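Local coordinates for germination protein (PDB 6O59), which is the A subunit of the spore germinant receptor GerK3, here its N-terminal domain, and probably helps spores respond to germinants, at residues L79-S93 and L112-S124. Numbering follows the deposited sequence.
Sequences LELISEDIVTMGNVS and LIVDGINRVLSVS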
ATOM      1  N   LEU A  79     -10.755  16.681 -16.396  1.00 95.57           N
ATOM      2  CA  LEU A  79     -10.829  16.390 -14.960  1.00 90.72           C
ATOM      3  C   LEU A  79     -12.085  16.988 -14.309  1.00 94.32           C
ATOM      4  O   LEU A  79     -12.766  16.283 -13.561  1.00 92.18           O
ATOM      5  CB  LEU A  79      -9.563  16.901 -14.262  1.00 89.79           C
ATOM      6  CG  LEU A  79      -9.240  16.338 -12.888  1.00 90.31           C
ATOM      7  CD1 LEU A  79      -8.834  14.882 -12.976  1.00 88.38           C
ATOM      8  CD2 LEU A  79      -8.132  17.136 -12.240  1.00 91.77           C
ATOM      9  N   GLU A  80     -12.398  18.260 -14.612  1.00 93.33           N
ATOM     10  CA  GLU A  80     -13.566  18.961 -14.080  1.00 93.66           C
ATOM     11  C   GLU A  80     -14.872  18.377 -14.660  1.00 96.86           C
ATOM     12  O   GLU A  80     -15.839  18.205 -13.922  1.00 95.26           O
ATOM     13  CB  GLU A  80     -13.456  20.476 -14.334  1.00 98.56           C
ATOM     14  CG  GLU A  80     -12.941  21.276 -13.136  1.00113.31           C
ATOM     15  CD  GLU A  80     -11.505  21.104 -12.644  1.00142.16           C
ATOM     16  OE1 GLU A  80     -10.682  20.491 -13.365  1.00149.54           O
ATOM     17  OE2 GLU A  80     -11.201  21.602 -11.533  1.00128.36           O
ATOM     18  N   LEU A  81     -14.882  18.017 -15.949  1.00 94.82           N
ATOM     19  CA  LEU A  81     -16.047  17.404 -16.595  1.00 95.40           C
ATOM     20  C   LEU A  81     -16.351  16.031 -15.989  1.00 95.76           C
ATOM     21  O   LEU A  81     -17.521  15.703 -15.777  1.00 95.84           O
ATOM     22  CB  LEU A  81     -15.807  17.270 -18.111  1.00 98.29           C
ATOM     23  CG  LEU A  81     -16.592  18.188 -19.054  1.00107.25           C
ATOM     24  CD1 LEU A  81     -18.044  17.745 -19.223  1.00108.27           C
ATOM     25  CD2 LEU A  81     -16.443  19.656 -18.688  1.00111.99           C
ATOM     26  N   ILE A  82     -15.290  15.243 -15.702  1.00 88.70           N
ATOM     27  CA  ILE A  82     -15.393  13.909 -15.116  1.00 85.47           C
ATOM     28  C   ILE A  82     -15.848  14.033 -13.669  1.00 87.72           C
ATOM     29  O   ILE A  82     -16.690  13.238 -13.234  1.00 87.12           O
ATOM     30  CB  ILE A  82     -14.052  13.121 -15.259  1.00 86.91           C
ATOM     31  CG1 ILE A  82     -13.898  12.558 -16.706  1.00 89.00           C
ATOM     32  CG2 ILE A  82     -13.922  12.003 -14.209  1.00 83.29           C
ATOM     33  CD1 ILE A  82     -12.493  11.972 -17.108  1.00 93.63           C
ATOM     34  N   SER A  83     -15.315  15.044 -12.935  1.00 83.29           N
ATOM     35  CA  SER A  83     -15.637  15.285 -11.524  1.00 80.55           C
ATOM     36  C   SER A  83     -17.143  15.482 -11.303  1.00 82.60           C
ATOM     37  O   SER A  83     -17.645  15.012 -10.294  1.00 80.55           O
ATOM     38  CB  SER A  83     -14.845  16.464 -10.957  1.00 83.81           C
ATOM     39  OG  SER A  83     -15.374  17.740 -11.276  1.00 95.83           O
ATOM     40  N   GLU A  84     -17.863  16.086 -12.274  1.00 80.66           N
ATOM     41  CA  GLU A  84     -19.311  16.332 -12.213  1.00 81.80           C
ATOM     42  C   GLU A  84     -20.127  15.054 -12.026  1.00 83.78           C
ATOM     43  O   GLU A  84     -21.224  15.118 -11.468  1.00 83.45           O
ATOM     44  CB  GLU A  84     -19.794  17.055 -13.469  1.00 86.83           C
ATOM     45  CG  GLU A  84     -19.472  18.539 -13.485  1.00 98.78           C
ATOM     46  CD  GLU A  84     -19.915  19.292 -14.722  1.00120.09           C
ATOM     47  OE1 GLU A  84     -20.515  18.668 -15.629  1.00108.84           O
ATOM     48  OE2 GLU A  84     -19.656  20.516 -14.782  1.00118.45           O
ATOM     49  N   ASP A  85     -19.589  13.902 -12.488  1.00 79.63           N
ATOM     50  CA  ASP A  85     -20.195  12.574 -12.339  1.00 78.46           C
ATOM     51  C   ASP A  85     -19.699  11.887 -11.087  1.00 78.67           C
ATOM     52  O   ASP A  85     -20.495  11.252 -10.403  1.00 78.21           O
ATOM     53  CB  ASP A  85     -19.910  11.678 -13.559  1.00 80.72           C
ATOM     54  CG  ASP A  85     -20.731  12.018 -14.785  1.00 93.21           C
ATOM     55  OD1 ASP A  85     -21.760  12.720 -14.637  1.00 96.20           O
ATOM     56  OD2 ASP A  85     -20.352  11.579 -15.890  1.00 99.26           O
ATOM     57  N   ILE A  86     -18.396  12.023 -10.780  1.00 72.56           N
ATOM     58  CA  ILE A  86     -17.760  11.386  -9.624  1.00 70.16           C
ATOM     59  C   ILE A  86     -18.311  11.946  -8.276  1.00 73.05           C
ATOM     60  O   ILE A  86     -18.391  11.184  -7.303  1.00 71.51           O
ATOM     61  CB  ILE A  86     -16.200  11.458  -9.734  1.00 72.10           C
ATOM     62  CG1 ILE A  86     -15.729  10.588 -10.951  1.00 72.85           C
ATOM     63  CG2 ILE A  86     -15.511  11.015  -8.430  1.00 68.70           C
ATOM     64  CD1 ILE A  86     -14.256  10.113 -10.993  1.00 76.07           C
ATOM     65  N   VAL A  87     -18.753  13.224  -8.235  1.00 69.14           N
ATOM     66  CA  VAL A  87     -19.321  13.822  -7.016  1.00 67.63           C
ATOM     67  C   VAL A  87     -20.581  13.044  -6.551  1.00 72.66           C
ATOM     68  O   VAL A  87     -20.873  13.034  -5.355  1.00 72.52           O
ATOM     69  CB  VAL A  87     -19.604  15.338  -7.128  1.00 71.72           C
ATOM     70  CG1 VAL A  87     -18.319  16.132  -7.294  1.00 71.05           C
ATOM     71  CG2 VAL A  87     -20.596  15.655  -8.236  1.00 73.61           C
ATOM     72  N   THR A  88     -21.287  12.363  -7.482  1.00 69.76           N
ATOM     73  CA  THR A  88     -22.478  11.551  -7.181  1.00 70.37           C
ATOM     74  C   THR A  88     -22.084  10.200  -6.580  1.00 75.53           C
ATOM     75  O   THR A  88     -22.942   9.466  -6.078  1.00 76.06           O
ATOM     76  CB  THR A  88     -23.333  11.293  -8.456  1.00 70.49           C
ATOM     77  OG1 THR A  88     -22.736  10.284  -9.279  1.00 69.93           O
ATOM     78  CG2 THR A  88     -23.601  12.519  -9.250  1.00 64.00           C
ATOM     79  N   MET A  89     -20.791   9.858  -6.675  1.00 71.43           N
ATOM     80  CA  MET A  89     -20.262   8.564  -6.268  1.00 69.91           C
ATOM     81  C   MET A  89     -19.368   8.602  -5.043  1.00 74.14           C
ATOM     82  O   MET A  89     -19.054   7.539  -4.513  1.00 74.39           O
ATOM     83  CB  MET A  89     -19.469   7.971  -7.436  1.00 71.68           C
ATOM     84  CG  MET A  89     -20.334   7.728  -8.648  1.00 76.82           C
ATOM     85  SD  MET A  89     -19.462   6.854  -9.937  1.00 79.99           S
ATOM     86  CE  MET A  89     -19.199   8.158 -11.042  1.00 78.20           C
ATOM     87  N   GLY A  90     -18.961   9.796  -4.616  1.00 70.32           N
ATOM     88  CA  GLY A  90     -18.077  10.007  -3.474  1.00 68.38           C
ATOM     89  C   GLY A  90     -17.717  11.468  -3.304  1.00 74.53           C
ATOM     90  O   GLY A  90     -18.005  12.295  -4.184  1.00 77.03           O
ATOM     91  N   ASN A  91     -17.094  11.799  -2.163  1.00 68.69           N
ATOM     92  CA  ASN A  91     -16.708  13.160  -1.809  1.00 68.10           C
ATOM     93  C   ASN A  91     -15.397  13.523  -2.490  1.00 71.67           C
ATOM     94  O   ASN A  91     -14.339  12.933  -2.203  1.00 69.76           O
ATOM     95  CB  ASN A  91     -16.648  13.301  -0.303  1.00 66.38           C
ATOM     96  CG  ASN A  91     -17.999  13.051   0.315  1.00 74.38           C
ATOM     97  OD1 ASN A  91     -19.045  13.228  -0.331  1.00 64.06           O
ATOM     98  ND2 ASN A  91     -18.007  12.624   1.572  1.00 59.66           N
ATOM     99  N   VAL A  92     -15.502  14.475  -3.444  1.00 69.15           N
ATOM    100  CA  VAL A  92     -14.414  14.877  -4.315  1.00 69.59           C
ATOM    101  C   VAL A  92     -13.651  16.078  -3.781  1.00 77.96           C
ATOM    102  O   VAL A  92     -14.230  17.071  -3.342  1.00 82.26           O
ATOM    103  CB  VAL A  92     -14.933  15.109  -5.748  1.00 74.09           C
ATOM    104  CG1 VAL A  92     -13.973  15.959  -6.596  1.00 75.60           C
ATOM    105  CG2 VAL A  92     -15.222  13.782  -6.427  1.00 72.36           C
ATOM    106  N   SER A  93     -12.335  15.972  -3.841  1.00 72.66           N
ATOM    107  CA  SER A  93     -11.420  17.035  -3.469  1.00 73.29           C
ATOM    108  C   SER A  93     -10.337  17.109  -4.571  1.00 78.04           C
ATOM    109  O   SER A  93     -10.319  16.255  -5.464  1.00 77.39           O
ATOM    110  CB  SER A  93     -10.852  16.792  -2.069  1.00 74.40           C
ATOM    111  OG  SER A  93      -9.510  16.346  -2.129  1.00 85.94           O
ATOM    112  N   LEU A 112      -7.313  10.319  -9.291  1.00 69.41           N
ATOM    113  CA  LEU A 112      -7.536  10.317 -10.726  1.00 70.70           C
ATOM    114  C   LEU A 112      -6.525  11.300 -11.340  1.00 75.62           C
ATOM    115  O   LEU A 112      -6.549  12.496 -11.045  1.00 74.08           O
ATOM    116  CB  LEU A 112      -8.992  10.637 -11.110  1.00 71.31           C
ATOM    117  CG  LEU A 112      -9.232  10.866 -12.610  1.00 78.22           C
ATOM    118  CD1 LEU A 112      -9.063   9.598 -13.407  1.00 78.02           C
ATOM    119  CD2 LEU A 112     -10.573  11.479 -12.859  1.00 82.60           C
ATOM    120  N   ILE A 113      -5.588  10.760 -12.127  1.00 73.72           N
ATOM    121  CA  ILE A 113      -4.523  11.532 -12.760  1.00 75.40           C
ATOM    122  C   ILE A 113      -4.724  11.500 -14.287  1.00 83.10           C
ATOM    123  O   ILE A 113      -4.932  10.430 -14.855  1.00 82.50           O
ATOM    124  CB  ILE A 113      -3.129  11.001 -12.311  1.00 77.36           C
ATOM    125  CG1 ILE A 113      -3.096  10.754 -10.765  1.00 74.37           C
ATOM    126  CG2 ILE A 113      -1.990  11.941 -12.787  1.00 79.93           C
ATOM    127  CD1 ILE A 113      -1.761  10.399 -10.137  1.00 75.35           C
ATOM    128  N   VAL A 114      -4.697  12.684 -14.935  1.00 82.76           N
ATOM    129  CA  VAL A 114      -4.903  12.833 -16.376  1.00 84.77           C
ATOM    130  C   VAL A 114      -3.606  13.393 -17.034  1.00 92.00           C
ATOM    131  O   VAL A 114      -2.945  14.275 -16.474  1.00 91.63           O
ATOM    132  CB  VAL A 114      -6.173  13.682 -16.677  1.00 89.55           C
ATOM    133  CG1 VAL A 114      -6.428  13.805 -18.180  1.00 92.39           C
ATOM    134  CG2 VAL A 114      -7.411  13.096 -15.979  1.00 86.51           C
ATOM    135  N   ASP A 115      -3.275  12.842 -18.231  1.00 91.79           N
ATOM    136  CA  ASP A 115      -2.099  13.010 -19.094  1.00 95.28           C
ATOM    137  C   ASP A 115      -1.331  14.301 -18.942  1.00100.75           C
ATOM    138  O   ASP A 115      -0.100  14.227 -18.912  1.00102.66           O
ATOM    139  CB  ASP A 115      -2.438  12.842 -20.580  1.00101.04           C
ATOM    140  CG  ASP A 115      -1.287  12.346 -21.466  1.00118.62           C
ATOM    141  OD1 ASP A 115      -0.118  12.305 -20.977  1.00119.19           O
ATOM    142  OD2 ASP A 115      -1.555  11.987 -22.649  1.00125.59           O
ATOM    143  N   GLY A 116      -2.008  15.447 -18.914  1.00 95.87           N
ATOM    144  CA  GLY A 116      -1.303  16.719 -18.795  1.00 97.31           C
ATOM    145  C   GLY A 116      -1.988  17.777 -17.963  1.00100.08           C
ATOM    146  O   GLY A 116      -1.851  18.964 -18.279  1.00102.29           O
ATOM    147  N   ILE A 117      -2.743  17.363 -16.953  1.00 93.62           N
ATOM    148  CA  ILE A 117      -3.531  18.377 -16.205  1.00 92.75           C
ATOM    149  C   ILE A 117      -2.731  18.979 -15.054  1.00 99.00           C
ATOM    150  O   ILE A 117      -2.889  20.184 -14.847  1.00104.58           O
ATOM    151  CB  ILE A 117      -4.894  17.825 -15.784  1.00 91.87           C
ATOM    152  CG1 ILE A 117      -5.973  18.252 -16.775  1.00 94.11           C
ATOM    153  CG2 ILE A 117      -5.224  18.297 -14.394  1.00 90.00           C
ATOM    154  CD1 ILE A 117      -6.538  17.124 -17.579  1.00101.78           C
ATOM    155  N   ASN A 118      -1.981  18.170 -14.304  1.00 90.90           N
ATOM    156  CA  ASN A 118      -1.116  18.631 -13.176  1.00 90.49           C
ATOM    157  C   ASN A 118      -1.902  18.940 -11.887  1.00 94.33           C
ATOM    158  O   ASN A 118      -1.287  19.427 -10.934  1.00 94.77           O
ATOM    159  CB  ASN A 118       0.004  19.586 -13.607  1.00 89.93           C
ATOM    160  CG  ASN A 118      -0.115  20.990 -13.057  1.00106.27           C
ATOM    161  OD1 ASN A 118      -1.187  21.428 -12.666  1.00101.12           O
ATOM    162  ND2 ASN A 118       0.991  21.708 -13.034  1.00 90.07           N
ATOM    163  N   ARG A 119      -3.212  18.681 -11.878  0.50 90.06           N
ATOM    164  CA  ARG A 119      -4.071  18.764 -10.669  0.50111.65           C
ATOM    165  C   ARG A 119      -4.616  17.347 -10.512  0.50135.80           C
ATOM    166  O   ARG A 119      -4.965  16.740 -11.538  0.50 99.80           O
ATOM    167  CB  ARG A 119      -5.138  19.865 -10.742  0.50115.36           C
ATOM    168  CG  ARG A 119      -4.654  21.313 -10.744  0.50125.34           C
ATOM    169  CD  ARG A 119      -5.595  22.516 -10.769  0.50126.24           C
ATOM    170  NE  ARG A 119      -4.920  23.815 -10.835  0.50121.70           N
ATOM    171  CZ  ARG A 119      -5.523  24.995 -10.980  0.50123.81           C
ATOM    172  NH1 ARG A 119      -6.837  25.061 -11.081  0.50 98.73           N
ATOM    173  NH2 ARG A 119      -4.810  26.107 -11.028  0.50110.22           N
ATOM    174  N   VAL A 120      -4.624  16.813  -9.297  1.00 84.27           N
ATOM    175  CA  VAL A 120      -5.095  15.411  -9.130  1.00 86.12           C
ATOM    176  C   VAL A 120      -6.435  15.437  -8.410  1.00 85.11           C
ATOM    177  O   VAL A 120      -6.581  16.226  -7.484  1.00 85.24           O
ATOM    178  CB  VAL A 120      -4.044  14.572  -8.389  1.00 93.24           C
ATOM    179  CG1 VAL A 120      -4.608  13.274  -7.861  1.00 96.08           C
ATOM    180  CG2 VAL A 120      -2.852  14.302  -9.281  1.00 94.14           C
ATOM    181  N   LEU A 121      -7.376  14.620  -8.868  1.00 78.27           N
ATOM    182  CA  LEU A 121      -8.699  14.539  -8.216  1.00 76.31           C
ATOM    183  C   LEU A 121      -8.705  13.393  -7.208  1.00 76.30           C
ATOM    184  O   LEU A 121      -8.277  12.306  -7.561  1.00 74.49           O
ATOM    185  CB  LEU A 121      -9.756  14.309  -9.296  1.00 76.85           C
ATOM    186  CG  LEU A 121     -11.171  14.087  -8.782  1.00 79.79           C
ATOM    187  CD1 LEU A 121     -12.170  14.257  -9.901  1.00 81.24           C
ATOM    188  CD2 LEU A 121     -11.305  12.709  -8.171  1.00 77.67           C
ATOM    189  N   SER A 122      -9.133  13.689  -5.985  1.00 73.04           N
ATOM    190  CA  SER A 122      -9.309  12.706  -4.905  1.00 72.22           C
ATOM    191  C   SER A 122     -10.785  12.418  -4.625  1.00 74.70           C
ATOM    192  O   SER A 122     -11.583  13.350  -4.485  1.00 76.43           O
ATOM    193  CB  SER A 122      -8.648  13.194  -3.613  1.00 77.54           C
ATOM    194  OG  SER A 122      -7.234  13.285  -3.697  1.00 87.35           O
ATOM    195  N   VAL A 123     -11.138  11.146  -4.479  1.00 67.57           N
ATOM    196  CA  VAL A 123     -12.518  10.793  -4.155  1.00 67.05           C
ATOM    197  C   VAL A 123     -12.520   9.842  -2.943  1.00 73.65           C
ATOM    198  O   VAL A 123     -11.704   8.922  -2.879  1.00 72.26           O
ATOM    199  CB  VAL A 123     -13.325  10.248  -5.374  1.00 69.74           C
ATOM    200  CG1 VAL A 123     -12.607   9.115  -6.109  1.00 68.24           C
ATOM    201  CG2 VAL A 123     -14.745   9.862  -4.991  1.00 69.37           C
ATOM    202  N   SER A 124     -13.412  10.111  -1.974  1.00 73.55           N
ATOM    203  CA  SER A 124     -13.577   9.325  -0.761  1.00 74.43           C
ATOM    204  C   SER A 124     -14.913   8.564  -0.756  1.00 81.85           C
ATOM    205  O   SER A 124     -15.945   9.150  -1.068  1.00 80.96           O
ATOM    206  CB  SER A 124     -13.493  10.235   0.457  1.00 79.84           C
ATOM    207  OG  SER A 124     -13.569   9.471   1.651  1.00 93.68           O
TER
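Leu79, in helix 78-86, drops its isobutyl group onto the hairpin made by strands 110-114 and 120-124. Its CB points at the hairpin, and CG, anti to the backbone N (chi1 -162°), comes down near Leu121 CB. Leu79 CD1 rests on the face of the strand pair, 3.8 Å from Leu112 CD2 and equally close to Val114 CG2 and Leu121 CB; Leu79 CD2 reaches the end of the hairpin, 3.8 Å from Ile117 CG2, and lies against the carbonyl oxygen of Arg119. A forked leucine suits this place: one branch serves the strands, the other the turn.

Further along the helix, Ile82 sets CG2 at 3.6 Å from Leu112 CD2, and Ile86 lays its CG2 against Val123 CG2 (3.7 Å). Isoleucine suits both places because its beta-branched methyl, fixed close to the helix backbone, makes the nearest approach. Beside this aliphatic line the small Ser83 lets Leu121 CD1 come within 3.6 Å of its CB; its hydroxyl turns back to the carbonyl of Glu80. Phe94, in strand 91-95, helps to enclose Leu79 and Leu121.

Past Gly90 the chain enters strand 91-95, an outer strand of the five-stranded antiparallel sheet. Asn91 and Ser124 form one hydrogen-bonded pair, Ser93 and Ser122 the next; both Ser93-Ser122 bonds are the straighter, Ser93 N giving 165° to Ser122 O at 2.8 Å. Val92, in the non-hydrogen-bonded pair with Val123, sends its methyls to the helix-covered face beside Leu121 and Val123, whereas Asn91, Ser93, Ser122 and Ser124 occupy the other face, where Ser122 OG bonds to Ser104 OG.

The chemistry thus divides: directional backbone bonds set the strand register, and non-directional contacts between aliphatic branches pack the helix against one face of the sheet.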